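Local structure of glycerol kinase, putative (Plasmodium falciparum, 2W40) at residues Leu275-Glu280 and Thr292-Phe297; Lys296-Asp301 and Gly453-Ile458; Ala448-Gly453 and Asp460-Val465. The protein probably catalyses the ATP-dependent phosphorylation of glycerol to sn-glycerol 3-phosphate, as a member of the FGGY kinase family with the sugar kinase/HSP70/actin fold. All blocks are in the same frame, centred on the assembly; numbering follows the deposited sequence.

Contact 1: residues Leu275-Glu280 and Thr292-Phe297; sequences LINTGE and TICYKF. With EDO (1,2-ethanediol), chain B.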
ATOM      1  N   LEU C 275      26.529   5.858  12.533  1.00 10.10           N
ATOM      2  CA  LEU C 275      27.492   5.520  13.538  1.00  9.12           C
ATOM      3  C   LEU C 275      28.116   6.768  14.129  1.00 10.11           C
ATOM      4  O   LEU C 275      28.494   7.713  13.388  1.00 10.42           O
ATOM      5  CB  LEU C 275      28.594   4.618  13.012  1.00 11.15           C
ATOM      6  CG  LEU C 275      28.170   3.138  12.768  1.00  9.57           C
ATOM      7  CD1 LEU C 275      27.446   2.946  11.425  1.00 11.57           C
ATOM      8  CD2 LEU C 275      29.406   2.194  12.848  1.00 12.74           C
ATOM      9  N   ILE C 276      28.266   6.743  15.434  1.00  8.45           N
ATOM     10  CA  ILE C 276      29.051   7.789  16.121  1.00  9.43           C
ATOM     11  C   ILE C 276      30.277   7.191  16.761  1.00 10.51           C
ATOM     12  O   ILE C 276      30.160   6.210  17.487  1.00 10.58           O
ATOM     13  CB  ILE C 276      28.171   8.569  17.170  1.00 11.64           C
ATOM     14  CG1 ILE C 276      28.976   9.774  17.746  1.00 13.58           C
ATOM     15  CG2 ILE C 276      27.545   7.653  18.245  1.00 13.76           C
ATOM     16  CD1 ILE C 276      28.101  10.904  18.428  1.00 11.46           C
ATOM     17  N   ASN C 277      31.442   7.834  16.591  1.00 10.33           N
ATOM     18  CA  ASN C 277      32.664   7.400  17.182  1.00 10.36           C
ATOM     19  C   ASN C 277      32.699   7.764  18.673  1.00 11.76           C
ATOM     20  O   ASN C 277      32.510   8.896  19.034  1.00 13.93           O
ATOM     21  CB  ASN C 277      33.805   8.027  16.374  1.00 11.33           C
ATOM     22  CG  ASN C 277      35.209   7.523  16.714  1.00 12.01           C
ATOM     23  OD1 ASN C 277      35.563   7.338  17.869  1.00 15.63           O
ATOM     24  ND2 ASN C 277      36.056   7.449  15.672  1.00 13.81           N
ATOM     25  N   THR C 278      32.885   6.764  19.529  1.00 11.57           N
ATOM     26  CA  THR C 278      32.899   6.961  20.986  1.00 12.20           C
ATOM     27  C   THR C 278      34.336   6.889  21.515  1.00 11.84           C
ATOM     28  O   THR C 278      34.568   6.766  22.727  1.00 14.91           O
ATOM     29  CB  THR C 278      31.942   5.974  21.737  1.00 11.73           C
ATOM     30  OG1 THR C 278      32.442   4.652  21.569  1.00 12.55           O
ATOM     31  CG2 THR C 278      30.447   6.049  21.287  1.00 12.04           C
ATOM     32  N   GLY C 279      35.306   7.002  20.603  1.00 11.76           N
ATOM     33  CA  GLY C 279      36.732   6.924  20.994  1.00 12.22           C
ATOM     34  C   GLY C 279      37.072   5.540  21.551  1.00 13.26           C
ATOM     35  O   GLY C 279      36.491   4.531  21.145  1.00 14.64           O
ATOM     36  N   GLU C 280      37.986   5.485  22.516  1.00 15.22           N
ATOM     37  CA  GLU C 280      38.381   4.180  23.117  1.00 15.88           C
ATOM     38  C   GLU C 280      37.366   3.598  24.151  1.00 15.73           C
ATOM     39  O   GLU C 280      37.546   2.467  24.624  1.00 15.54           O
ATOM     40  CB  GLU C 280      39.781   4.318  23.745  1.00 17.03           C
ATOM     41  CG  GLU C 280      40.877   4.464  22.676  1.00 17.69           C
ATOM     42  CD  GLU C 280      42.287   4.674  23.301  1.00 21.29           C
ATOM     43  OE1 GLU C 280      42.396   4.828  24.576  1.00 25.08           O
ATOM     44  OE2 GLU C 280      43.240   4.665  22.489  1.00 23.98           O
ATOM     45  N   THR C 292      29.314  -1.186  18.871  1.00  9.39           N
ATOM     46  CA  THR C 292      30.080  -1.928  17.892  1.00  8.12           C
ATOM     47  C   THR C 292      31.540  -1.398  17.831  1.00  7.91           C
ATOM     48  O   THR C 292      31.898  -0.442  18.520  1.00  8.98           O
ATOM     49  CB  THR C 292      29.361  -1.870  16.512  1.00  9.72           C
ATOM     50  OG1 THR C 292      29.936  -2.828  15.648  1.00 10.35           O
ATOM     51  CG2 THR C 292      29.493  -0.396  15.900  1.00  8.81           C
ATOM     52  N   ILE C 293      32.359  -2.118  17.132  1.00  8.72           N
ATOM     53  CA  ILE C 293      33.735  -1.719  16.912  1.00  9.69           C
ATOM     54  C   ILE C 293      33.720  -0.741  15.705  1.00  9.76           C
ATOM     55  O   ILE C 293      33.085  -1.079  14.661  1.00  9.72           O
ATOM     56  CB  ILE C 293      34.671  -2.865  16.539  1.00 11.32           C
ATOM     57  CG1 ILE C 293      34.770  -3.942  17.619  1.00 14.58           C
ATOM     58  CG2 ILE C 293      36.035  -2.285  16.138  1.00 11.24           C
ATOM     59  CD1 ILE C 293      35.351  -3.494  18.850  1.00 14.35           C
ATOM     60  N   CYS C 294      34.274   0.470  15.830  1.00  9.29           N
ATOM     61  CA  CYS C 294      34.426   1.335  14.684  1.00  9.43           C
ATOM     62  C   CYS C 294      35.578   0.888  13.762  1.00  9.19           C
ATOM     63  O   CYS C 294      35.381   0.663  12.538  1.00 10.42           O
ATOM     64  CB  CYS C 294      34.606   2.769  15.129  1.00 10.98           C
ATOM     65  SG  CYS C 294      34.130   4.000  13.879  1.00 14.39           S
ATOM     66  N   TYR C 295      36.774   0.708  14.324  1.00  9.90           N
ATOM     67  CA  TYR C 295      37.925   0.182  13.575  1.00  9.15           C
ATOM     68  C   TYR C 295      39.023  -0.133  14.586  1.00 10.01           C
ATOM     69  O   TYR C 295      39.033   0.401  15.693  1.00  9.89           O
ATOM     70  CB  TYR C 295      38.367   1.194  12.483  1.00 11.03           C
ATOM     71  CG  TYR C 295      38.538   2.629  12.991  1.00 10.89           C
ATOM     72  CD1 TYR C 295      39.670   3.004  13.721  1.00 14.91           C
ATOM     73  CD2 TYR C 295      37.529   3.553  12.864  1.00 14.56           C
ATOM     74  CE1 TYR C 295      39.745   4.274  14.252  1.00 14.54           C
ATOM     75  CE2 TYR C 295      37.658   4.836  13.382  1.00 11.00           C
ATOM     76  CZ  TYR C 295      38.771   5.183  14.056  1.00 11.46           C
ATOM     77  OH  TYR C 295      38.899   6.507  14.615  1.00 15.41           O
ATOM     78  N   LYS C 296      39.984  -0.936  14.158  1.00  9.20           N
ATOM     79  CA  LYS C 296      41.239  -1.220  14.848  1.00  9.31           C
ATOM     80  C   LYS C 296      42.172  -1.499  13.717  1.00  9.51           C
ATOM     81  O   LYS C 296      42.200  -2.556  13.203  1.00  9.64           O
ATOM     82  CB  LYS C 296      41.132  -2.449  15.787  1.00 10.06           C
ATOM     83  CG  LYS C 296      42.419  -2.819  16.525  1.00  9.14           C
ATOM     84  CD  LYS C 296      42.273  -4.032  17.367  1.00 10.47           C
ATOM     85  CE  LYS C 296      43.597  -4.592  17.676  1.00 12.24           C
ATOM     86  NZ  LYS C 296      43.618  -5.691  18.678  1.00 12.81           N
ATOM     87  N   PHE C 297      42.997  -0.519  13.366  1.00 10.83           N
ATOM     88  CA  PHE C 297      43.825  -0.711  12.194  1.00  9.95           C
ATOM     89  C   PHE C 297      44.871  -1.851  12.375  1.00 10.05           C
ATOM     90  O   PHE C 297      45.025  -2.686  11.481  1.00  9.82           O
ATOM     91  CB  PHE C 297      44.565   0.648  11.793  1.00 12.08           C
ATOM     92  CG  PHE C 297      43.704   1.661  11.102  1.00 14.04           C
ATOM     93  CD1 PHE C 297      42.364   1.779  11.331  1.00 14.36           C
ATOM     94  CD2 PHE C 297      44.254   2.559  10.218  1.00 19.44           C
ATOM     95  CE1 PHE C 297      41.583   2.741  10.752  1.00 17.11           C
ATOM     96  CE2 PHE C 297      43.448   3.509   9.586  1.00 18.92           C
ATOM     97  CZ  PHE C 297      42.109   3.616   9.891  1.00 18.29           C
TER
HETATM   98  C1  EDO B1502      42.374  -7.958  16.032  1.00 14.88           C
HETATM   99  O1  EDO B1502      41.838  -7.684  17.368  1.00 12.27           O
HETATM  100  C2  EDO B1502      43.678  -8.739  16.130  1.00 15.17           C
HETATM  101  O2  EDO B1502      44.631  -7.790  16.614  1.00 15.66           O
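The side-chain nitrogen of N277 serves two acceptors at once: across the contact ND2 donates to the hydroxyl of Y295, and elsewhere in the chain to the carbonyl of I258. The bond from N277 ND2 to Y295 OH measures 3.2 Å and is clearly bent. The hydroxyl nevertheless lies almost exactly in the plane of the amide, while the tyrosine ring itself is turned 71° out of that plane. Y295 makes this reach because its CG sits between the backbone N and the carbonyl carbon (chi1 49°), which swings the ring back toward strand 272-279.

The oxygen end of the same amide is bonded as well. N277 OD1 accepts from the backbone N of G279 at 2.8 Å, in the carbonyl plane, closing an Asx turn. With both ends of the amide bonded, its rotation is fixed. C294 lies alongside, its SG 4.3 Å from N277 ND2, and further along the strands the apolar part of the contact is made by L275 and T292. Their side chains cross at about a right angle, L275 CD2 resting 4.0 Å from T292 CG2, whereas T292 OG1 turns to the hydroxyl of S188.

The example illustrates how strands that are not neighbours in a sheet can still meet. Strand 304-311 runs between the two in the seven-stranded mixed sheet, and C294 and Y295 both face its K304 in a classic beta bulge. The short strand segments cross at 83°, with axes 8.1 Å apart. Helix 248-255 packs against L275 and T292, while the alternate residue I276 points away from strand 290-295 and packs on helix 377-403.

Contact 2: residues Lys296-Asp301 and Gly453-Ile458; sequences KFNDND and GLEVKI. With GOL (glycerol), chain D; EDO (1,2-ethanediol), chain B; EDO (1,2-ethanediol), chain E; EDO (1,2-ethanediol), chain F.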
ATOM      1  N   LYS C 296      39.984  -0.936  14.158  1.00  9.20           N
ATOM      2  CA  LYS C 296      41.239  -1.220  14.848  1.00  9.31           C
ATOM      3  C   LYS C 296      42.172  -1.499  13.717  1.00  9.51           C
ATOM      4  O   LYS C 296      42.200  -2.556  13.203  1.00  9.64           O
ATOM      5  CB  LYS C 296      41.132  -2.449  15.787  1.00 10.06           C
ATOM      6  CG  LYS C 296      42.419  -2.819  16.525  1.00  9.14           C
ATOM      7  CD  LYS C 296      42.273  -4.032  17.367  1.00 10.47           C
ATOM      8  CE  LYS C 296      43.597  -4.592  17.676  1.00 12.24           C
ATOM      9  NZ  LYS C 296      43.618  -5.691  18.678  1.00 12.81           N
ATOM     10  N   PHE C 297      42.997  -0.519  13.366  1.00 10.83           N
ATOM     11  CA  PHE C 297      43.825  -0.711  12.194  1.00  9.95           C
ATOM     12  C   PHE C 297      44.871  -1.851  12.375  1.00 10.05           C
ATOM     13  O   PHE C 297      45.025  -2.686  11.481  1.00  9.82           O
ATOM     14  CB  PHE C 297      44.565   0.648  11.793  1.00 12.08           C
ATOM     15  CG  PHE C 297      43.704   1.661  11.102  1.00 14.04           C
ATOM     16  CD1 PHE C 297      42.364   1.779  11.331  1.00 14.36           C
ATOM     17  CD2 PHE C 297      44.254   2.559  10.218  1.00 19.44           C
ATOM     18  CE1 PHE C 297      41.583   2.741  10.752  1.00 17.11           C
ATOM     19  CE2 PHE C 297      43.448   3.509   9.586  1.00 18.92           C
ATOM     20  CZ  PHE C 297      42.109   3.616   9.891  1.00 18.29           C
ATOM     21  N   ASN C 298      45.690  -1.716  13.421  1.00 11.45           N
ATOM     22  CA  ASN C 298      46.815  -2.582  13.720  1.00 11.82           C
ATOM     23  C   ASN C 298      46.635  -3.359  15.015  1.00 12.09           C
ATOM     24  O   ASN C 298      45.890  -2.960  15.920  1.00 11.58           O
ATOM     25  CB  ASN C 298      48.108  -1.747  13.817  1.00 11.72           C
ATOM     26  CG  ASN C 298      48.443  -1.038  12.500  1.00 16.15           C
ATOM     27  OD1 ASN C 298      48.267  -1.583  11.376  1.00 14.85           O
ATOM     28  ND2 ASN C 298      48.914   0.196  12.629  1.00 20.55           N
ATOM     29  N   ASP C 299      47.329  -4.492  15.054  1.00 12.89           N
ATOM     30  CA  ASP C 299      47.198  -5.433  16.184  1.00 14.59           C
ATOM     31  C   ASP C 299      47.433  -4.818  17.578  1.00 16.70           C
ATOM     32  O   ASP C 299      46.725  -5.141  18.528  1.00 17.98           O
ATOM     33  CB  ASP C 299      48.154  -6.608  15.970  1.00 13.19           C
ATOM     34  CG  ASP C 299      47.741  -7.441  14.800  1.00 18.73           C
ATOM     35  OD1 ASP C 299      46.502  -7.594  14.713  1.00 18.39           O
ATOM     36  OD2 ASP C 299      48.602  -7.921  13.994  1.00 19.90           O
ATOM     37  N   ASN C 300      48.349  -3.850  17.677  1.00 16.54           N
ATOM     38  CA  ASN C 300      48.688  -3.280  18.973  1.00 20.42           C
ATOM     39  C   ASN C 300      47.837  -2.076  19.311  1.00 19.68           C
ATOM     40  O   ASN C 300      48.028  -1.480  20.379  1.00 22.74           O
ATOM     41  CB  ASN C 300      50.156  -2.880  18.900  1.00 22.34           C
ATOM     42  CG  ASN C 300      51.113  -4.098  18.891  1.00 28.91           C
ATOM     43  OD1 ASN C 300      50.780  -5.219  19.393  1.00 37.00           O
ATOM     44  ND2 ASN C 300      52.354  -3.868  18.361  1.00 29.99           N
ATOM     45  N   ASP C 301      46.903  -1.677  18.444  1.00 16.38           N
ATOM     46  CA  ASP C 301      46.058  -0.483  18.690  1.00 16.37           C
ATOM     47  C   ASP C 301      44.961  -0.873  19.635  1.00 16.03           C
ATOM     48  O   ASP C 301      44.402  -1.996  19.553  1.00 17.48           O
ATOM     49  CB  ASP C 301      45.426   0.085  17.387  1.00 18.02           C
ATOM     50  CG  ASP C 301      46.425   0.586  16.382  1.00 18.57           C
ATOM     51  OD1 ASP C 301      47.602   0.848  16.756  1.00 23.21           O
ATOM     52  OD2 ASP C 301      46.070   0.720  15.186  1.00 17.53           O
ATOM     53  N   GLY C 453      45.662   0.391   1.238  1.00 10.21           N
ATOM     54  CA  GLY C 453      46.818   1.217   0.965  1.00 11.57           C
ATOM     55  C   GLY C 453      47.710   1.506   2.116  1.00 10.45           C
ATOM     56  O   GLY C 453      48.926   1.522   2.008  1.00 11.16           O
ATOM     57  N   LEU C 454      47.127   1.821   3.234  1.00 10.36           N
ATOM     58  CA  LEU C 454      47.901   2.094   4.461  1.00 10.72           C
ATOM     59  C   LEU C 454      48.715   0.862   4.854  1.00 11.67           C
ATOM     60  O   LEU C 454      49.889   0.980   5.202  1.00 12.33           O
ATOM     61  CB  LEU C 454      47.020   2.509   5.570  1.00 11.66           C
ATOM     62  CG  LEU C 454      46.553   3.999   5.533  1.00 12.36           C
ATOM     63  CD1 LEU C 454      45.455   4.249   6.610  1.00 15.92           C
ATOM     64  CD2 LEU C 454      47.681   5.094   5.594  1.00 14.54           C
ATOM     65  N   GLU C 455      48.130  -0.324   4.650  1.00 10.93           N
ATOM     66  CA  GLU C 455      48.778  -1.579   5.065  1.00 10.98           C
ATOM     67  C   GLU C 455      50.059  -1.822   4.214  1.00 11.09           C
ATOM     68  O   GLU C 455      51.090  -2.360   4.742  1.00 13.60           O
ATOM     69  CB  GLU C 455      47.815  -2.759   4.980  1.00  9.94           C
ATOM     70  CG  GLU C 455      48.520  -4.069   5.283  1.00  9.61           C
ATOM     71  CD  GLU C 455      49.019  -4.355   6.675  1.00 12.59           C
ATOM     72  OE1 GLU C 455      48.762  -3.527   7.625  1.00 14.37           O
ATOM     73  OE2 GLU C 455      49.617  -5.501   6.885  1.00 14.87           O
ATOM     74  N   VAL C 456      50.057  -1.431   2.943  1.00 12.02           N
ATOM     75  CA  VAL C 456      51.244  -1.585   2.100  1.00 12.21           C
ATOM     76  C   VAL C 456      52.075  -0.280   1.892  1.00 13.42           C
ATOM     77  O   VAL C 456      52.957  -0.229   1.009  1.00 16.90           O
ATOM     78  CB  VAL C 456      50.910  -2.237   0.744  1.00 11.65           C
ATOM     79  CG1 VAL C 456      50.396  -3.689   0.901  1.00 16.45           C
ATOM     80  CG2 VAL C 456      49.912  -1.411  -0.073  1.00 13.79           C
ATOM     81  N   LYS C 457      51.807   0.713   2.737  1.00 14.18           N
ATOM     82  CA  LYS C 457      52.553   1.965   2.831  1.00 15.64           C
ATOM     83  C   LYS C 457      52.502   2.813   1.557  1.00 13.59           C
ATOM     84  O   LYS C 457      53.513   3.475   1.164  1.00 13.29           O
ATOM     85  CB  LYS C 457      54.015   1.685   3.131  1.00 18.21           C
ATOM     86  CG  LYS C 457      54.348   0.595   4.184  1.00 23.03           C
ATOM     87  CD  LYS C 457      53.857   0.976   5.449  1.00 22.24           C
ATOM     88  CE  LYS C 457      54.495   0.070   6.599  1.00 25.50           C
ATOM     89  NZ  LYS C 457      53.638   0.236   7.798  1.00 28.26           N
ATOM     90  N   ILE C 458      51.328   2.852   0.908  1.00 12.67           N
ATOM     91  CA  ILE C 458      51.106   3.762  -0.269  1.00 15.21           C
ATOM     92  C   ILE C 458      51.292   5.201   0.168  1.00 16.39           C
ATOM     93  O   ILE C 458      51.885   6.001  -0.555  1.00 15.15           O
ATOM     94  CB  ILE C 458      49.723   3.595  -0.930  1.00 11.94           C
ATOM     95  CG1 ILE C 458      49.628   2.188  -1.488  1.00 16.39           C
ATOM     96  CG2 ILE C 458      49.515   4.694  -1.949  1.00 12.56           C
ATOM     97  CD1 ILE C 458      48.426   1.824  -2.365  1.00 19.29           C
TER
HETATM   98  C1  GOL D1522      50.256  -5.257  12.027  1.00 22.23           C
HETATM   99  O1  GOL D1522      49.374  -4.793  13.058  1.00 20.47           O
HETATM  100  C2  GOL D1522      50.275  -4.481  10.698  1.00 23.05           C
HETATM  101  O2  GOL D1522      48.900  -4.090  10.261  1.00 15.16           O
HETATM  102  C3  GOL D1522      51.333  -3.347  10.826  1.00 21.95           C
HETATM  103  O3  GOL D1522      51.089  -2.382   9.826  1.00 26.87           O
HETATM  104  C1  EDO B1502      42.374  -7.958  16.032  1.00 14.88           C
HETATM  105  O1  EDO B1502      41.838  -7.684  17.368  1.00 12.27           O
HETATM  106  C2  EDO B1502      43.678  -8.739  16.130  1.00 15.17           C
HETATM  107  O2  EDO B1502      44.631  -7.790  16.614  1.00 15.66           O
HETATM  108  C1  EDO E1507      47.955   1.698   8.833  1.00 37.14           C
HETATM  109  O1  EDO E1507      48.508   2.705   9.688  1.00 40.80           O
HETATM  110  C2  EDO E1507      48.104   0.367   9.474  1.00 33.26           C
HETATM  111  O2  EDO E1507      49.084  -0.402   8.743  1.00 32.92           O
HETATM  112  C1  EDO F1506      47.022   4.279  12.440  1.00 44.68           C
HETATM  113  O1  EDO F1506      47.658   3.151  11.770  1.00 43.55           O
HETATM  114  C2  EDO F1506      46.400   3.761  13.730  1.00 44.28           C
HETATM  115  O2  EDO F1506      47.188   2.649  14.149  1.00 38.39           O
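F297 and L454 make the apolar part of this surface contact, where a type I turn from N298 to D301 faces the end of helix 443-455, closed by a Schellman motif. L454 CD1 comes to the edge of the phenyl ring, near its plane, 3.7 Å from F297 CE2.

The polar part is mediated by a small molecule. N298 OD1 and E455 OE1 are both acceptors and do not bond each other; a glycerol lies between them at the surface, where nothing identifies it as substrate in the active site. Its O2 is 2.7 Å from E455 OE1 and also close to N298 OD1, whose modelled place is less certain. E455 CG is anti to the backbone N and the chain then bends at chi2 (69°), carrying the carboxylate toward the turn. The other end of the glycerol is held more plainly: the backbone N of D299 donates to its O1 at 2.9 Å, an almost straight bond.

A second shell shapes the turn. The backbone N of D301 bonds N298 O at 3.0 Å, and D301 OD2 accepts in return from N298 N, which meets it from 56° above the carboxylate plane. K296, extended beyond CG, shares an ethanediol with D299, donating to both of its hydroxyls. The contact lies away from the ADP-binding residues, and the ethanediols probably come from the crystallisation liquor.

On the helix side, K457, with positive phi, is the C-prime residue of the Schellman motif: I458 N reaches back to G453 O at 3.0 Å, and K457 N to L454 O at 3.1 Å.

Contact 3: residues Ala448-Gly453 and Asp460-Val465; sequences AAVLAG and DSLDSV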
ATOM      1  N   ALA C 448      37.828   1.152   2.370  1.00  7.50           N
ATOM      2  CA  ALA C 448      38.538  -0.088   2.166  1.00  8.17           C
ATOM      3  C   ALA C 448      39.833   0.152   1.384  1.00  9.03           C
ATOM      4  O   ALA C 448      40.833  -0.537   1.613  1.00  9.43           O
ATOM      5  CB  ALA C 448      37.672  -1.119   1.446  1.00  7.66           C
ATOM      6  N   ALA C 449      39.807   1.097   0.447  1.00 10.00           N
ATOM      7  CA  ALA C 449      41.018   1.416  -0.326  1.00  9.87           C
ATOM      8  C   ALA C 449      41.996   2.077   0.602  1.00  9.73           C
ATOM      9  O   ALA C 449      43.174   1.846   0.507  1.00 10.90           O
ATOM     10  CB  ALA C 449      40.610   2.323  -1.479  1.00 11.05           C
ATOM     11  N   VAL C 450      41.494   2.913   1.523  1.00 10.20           N
ATOM     12  CA  VAL C 450      42.358   3.553   2.537  1.00  9.58           C
ATOM     13  C   VAL C 450      43.077   2.493   3.410  1.00  9.92           C
ATOM     14  O   VAL C 450      44.328   2.564   3.599  1.00 11.68           O
ATOM     15  CB  VAL C 450      41.621   4.665   3.394  1.00 10.51           C
ATOM     16  CG1 VAL C 450      42.469   5.100   4.649  1.00 11.75           C
ATOM     17  CG2 VAL C 450      41.185   5.856   2.460  1.00 11.55           C
ATOM     18  N   LEU C 451      42.305   1.546   3.934  1.00  9.86           N
ATOM     19  CA  LEU C 451      42.911   0.590   4.806  1.00  9.43           C
ATOM     20  C   LEU C 451      43.949  -0.261   4.032  1.00  9.10           C
ATOM     21  O   LEU C 451      45.044  -0.491   4.528  1.00 10.67           O
ATOM     22  CB  LEU C 451      41.826  -0.315   5.472  1.00  9.36           C
ATOM     23  CG  LEU C 451      40.835   0.255   6.455  1.00 12.57           C
ATOM     24  CD1 LEU C 451      39.669  -0.801   6.580  1.00 12.89           C
ATOM     25  CD2 LEU C 451      41.514   0.580   7.732  1.00 13.58           C
ATOM     26  N   ALA C 452      43.599  -0.733   2.835  1.00  9.05           N
ATOM     27  CA  ALA C 452      44.455  -1.593   2.056  1.00  9.91           C
ATOM     28  C   ALA C 452      45.800  -0.848   1.721  1.00  9.98           C
ATOM     29  O   ALA C 452      46.917  -1.376   1.905  1.00 10.16           O
ATOM     30  CB  ALA C 452      43.740  -2.056   0.820  1.00  9.90           C
ATOM     31  N   GLY C 453      45.662   0.391   1.238  1.00 10.21           N
ATOM     32  CA  GLY C 453      46.818   1.217   0.965  1.00 11.57           C
ATOM     33  C   GLY C 453      47.710   1.506   2.116  1.00 10.45           C
ATOM     34  O   GLY C 453      48.926   1.522   2.008  1.00 11.16           O
ATOM     35  N   ASP C 460      52.186   7.387   3.927  1.00 27.39           N
ATOM     36  CA  ASP C 460      52.868   7.199   5.230  1.00 30.15           C
ATOM     37  C   ASP C 460      51.946   6.882   6.423  1.00 32.22           C
ATOM     38  O   ASP C 460      52.231   5.961   7.277  1.00 33.20           O
ATOM     39  CB  ASP C 460      53.698   8.459   5.471  1.00 32.76           C
ATOM     40  CG  ASP C 460      54.674   8.736   4.290  1.00 38.64           C
ATOM     41  OD1 ASP C 460      55.388   7.759   3.900  1.00 45.39           O
ATOM     42  OD2 ASP C 460      54.691   9.875   3.700  1.00 45.17           O
ATOM     43  N   SER C 461      50.824   7.620   6.459  1.00 32.82           N
ATOM     44  CA  SER C 461      50.018   7.751   7.648  1.00 32.90           C
ATOM     45  C   SER C 461      48.639   8.125   7.201  1.00 32.01           C
ATOM     46  O   SER C 461      48.475   8.702   6.166  1.00 29.33           O
ATOM     47  CB  SER C 461      50.497   8.915   8.551  1.00 33.51           C
ATOM     48  OG  SER C 461      50.307  10.208   7.951  1.00 34.20           O
ATOM     49  N   LEU C 462      47.686   7.855   8.075  1.00 33.47           N
ATOM     50  CA  LEU C 462      46.302   8.298   7.915  1.00 33.02           C
ATOM     51  C   LEU C 462      46.279   9.813   7.747  1.00 33.39           C
ATOM     52  O   LEU C 462      45.499  10.348   7.004  1.00 31.44           O
ATOM     53  CB  LEU C 462      45.449   7.845   9.132  1.00 32.98           C
ATOM     54  CG  LEU C 462      43.948   7.943   9.000  1.00 31.68           C
ATOM     55  CD1 LEU C 462      43.449   7.259   7.745  1.00 29.62           C
ATOM     56  CD2 LEU C 462      43.218   7.492  10.332  1.00 30.50           C
ATOM     57  N   ASP C 463      47.188  10.527   8.402  1.00 34.87           N
ATOM     58  CA  ASP C 463      47.114  11.992   8.337  1.00 36.19           C
ATOM     59  C   ASP C 463      47.373  12.585   6.967  1.00 35.65           C
ATOM     60  O   ASP C 463      46.791  13.586   6.617  1.00 35.64           O
ATOM     61  CB  ASP C 463      47.971  12.603   9.437  1.00 38.15           C
ATOM     62  CG  ASP C 463      47.403  12.278  10.815  1.00 43.45           C
ATOM     63  OD1 ASP C 463      46.247  12.712  11.094  1.00 47.71           O
ATOM     64  OD2 ASP C 463      48.085  11.541  11.590  1.00 50.22           O
ATOM     65  N   SER C 464      48.149  11.908   6.148  1.00 36.47           N
ATOM     66  CA  SER C 464      48.310  12.340   4.764  1.00 37.76           C
ATOM     67  C   SER C 464      47.022  12.187   3.892  1.00 38.22           C
ATOM     68  O   SER C 464      46.908  12.834   2.860  1.00 38.60           O
ATOM     69  CB  SER C 464      49.535  11.638   4.136  1.00 38.85           C
ATOM     70  OG  SER C 464      49.939  10.481   4.877  1.00 40.79           O
ATOM     71  N   VAL C 465      46.029  11.380   4.306  1.00 37.99           N
ATOM     72  CA  VAL C 465      44.810  11.227   3.486  1.00 37.32           C
ATOM     73  C   VAL C 465      43.597  11.942   4.058  1.00 36.10           C
ATOM     74  O   VAL C 465      42.658  12.202   3.331  1.00 33.86           O
ATOM     75  CB  VAL C 465      44.514   9.749   3.124  1.00 37.17           C
ATOM     76  CG1 VAL C 465      45.634   9.188   2.279  1.00 38.69           C
ATOM     77  CG2 VAL C 465      44.368   8.913   4.335  1.00 37.59           C
TER
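V450 holds CG1 on the far side of its CA-CB bond from the amide nitrogen (chi1 168°), extending one methyl from helix 443-455 toward the following loop, and L462 answers with the same choice at its own CG (chi1 -167°), bringing its branched end back to the helix. The two side chains cross at about a right angle, V450 CG1 lying 3.9 Å from L462 CD1. V465 approaches the same methyl more loosely, its CG2 4.3 Å from V450 CG1, so that a single valine branch meets two residues three apart in the loop.

That spacing goes with the local fold of 460-465. The carbonyl of S461 holds the turn twice: S464 OG donates to S461 O at 2.6 Å, and S464 N reaches it from the same face at 3.2 Å. One residue on, V465 N bonds L462 O at 2.9 Å, within the same turn.

This is plain apolar packing between a helix and the chain that returns over it. The V450 side is also covered by I254 of helix 248-255, and L462 leans on F259. Elsewhere on the same helix, A449 packs against strand 3-11, A448 against strands 3-11 and 74-83, and A452 O accepts from T243 of strand 241-247; the helix thus lies between the six-stranded sheet and the 460-465 loop.

The three contacts form a chain of neighbours: the centres of contacts 1 and 2 lie about 15 Å apart, those of 2 and 3 about 8 Å, and those of 1 and 3 about 17 Å. Contacts 1 and 2 share K296 and F297, where strand 290-295 runs out into its loop; contacts 2 and 3 share G453 and helix 443-455. Contact 1 closes before contact 3 opens, while the segments of 2 and 3 alternate. F297, ending contact 1's second segment, packs in contact 2 and reaches contact 3, its CE1 3.7 Å from L451 CD2. The loop leaving strand 290-295, outermost in the seven-stranded sheet within this chain, thus meets a helix lying on the six-stranded sheet.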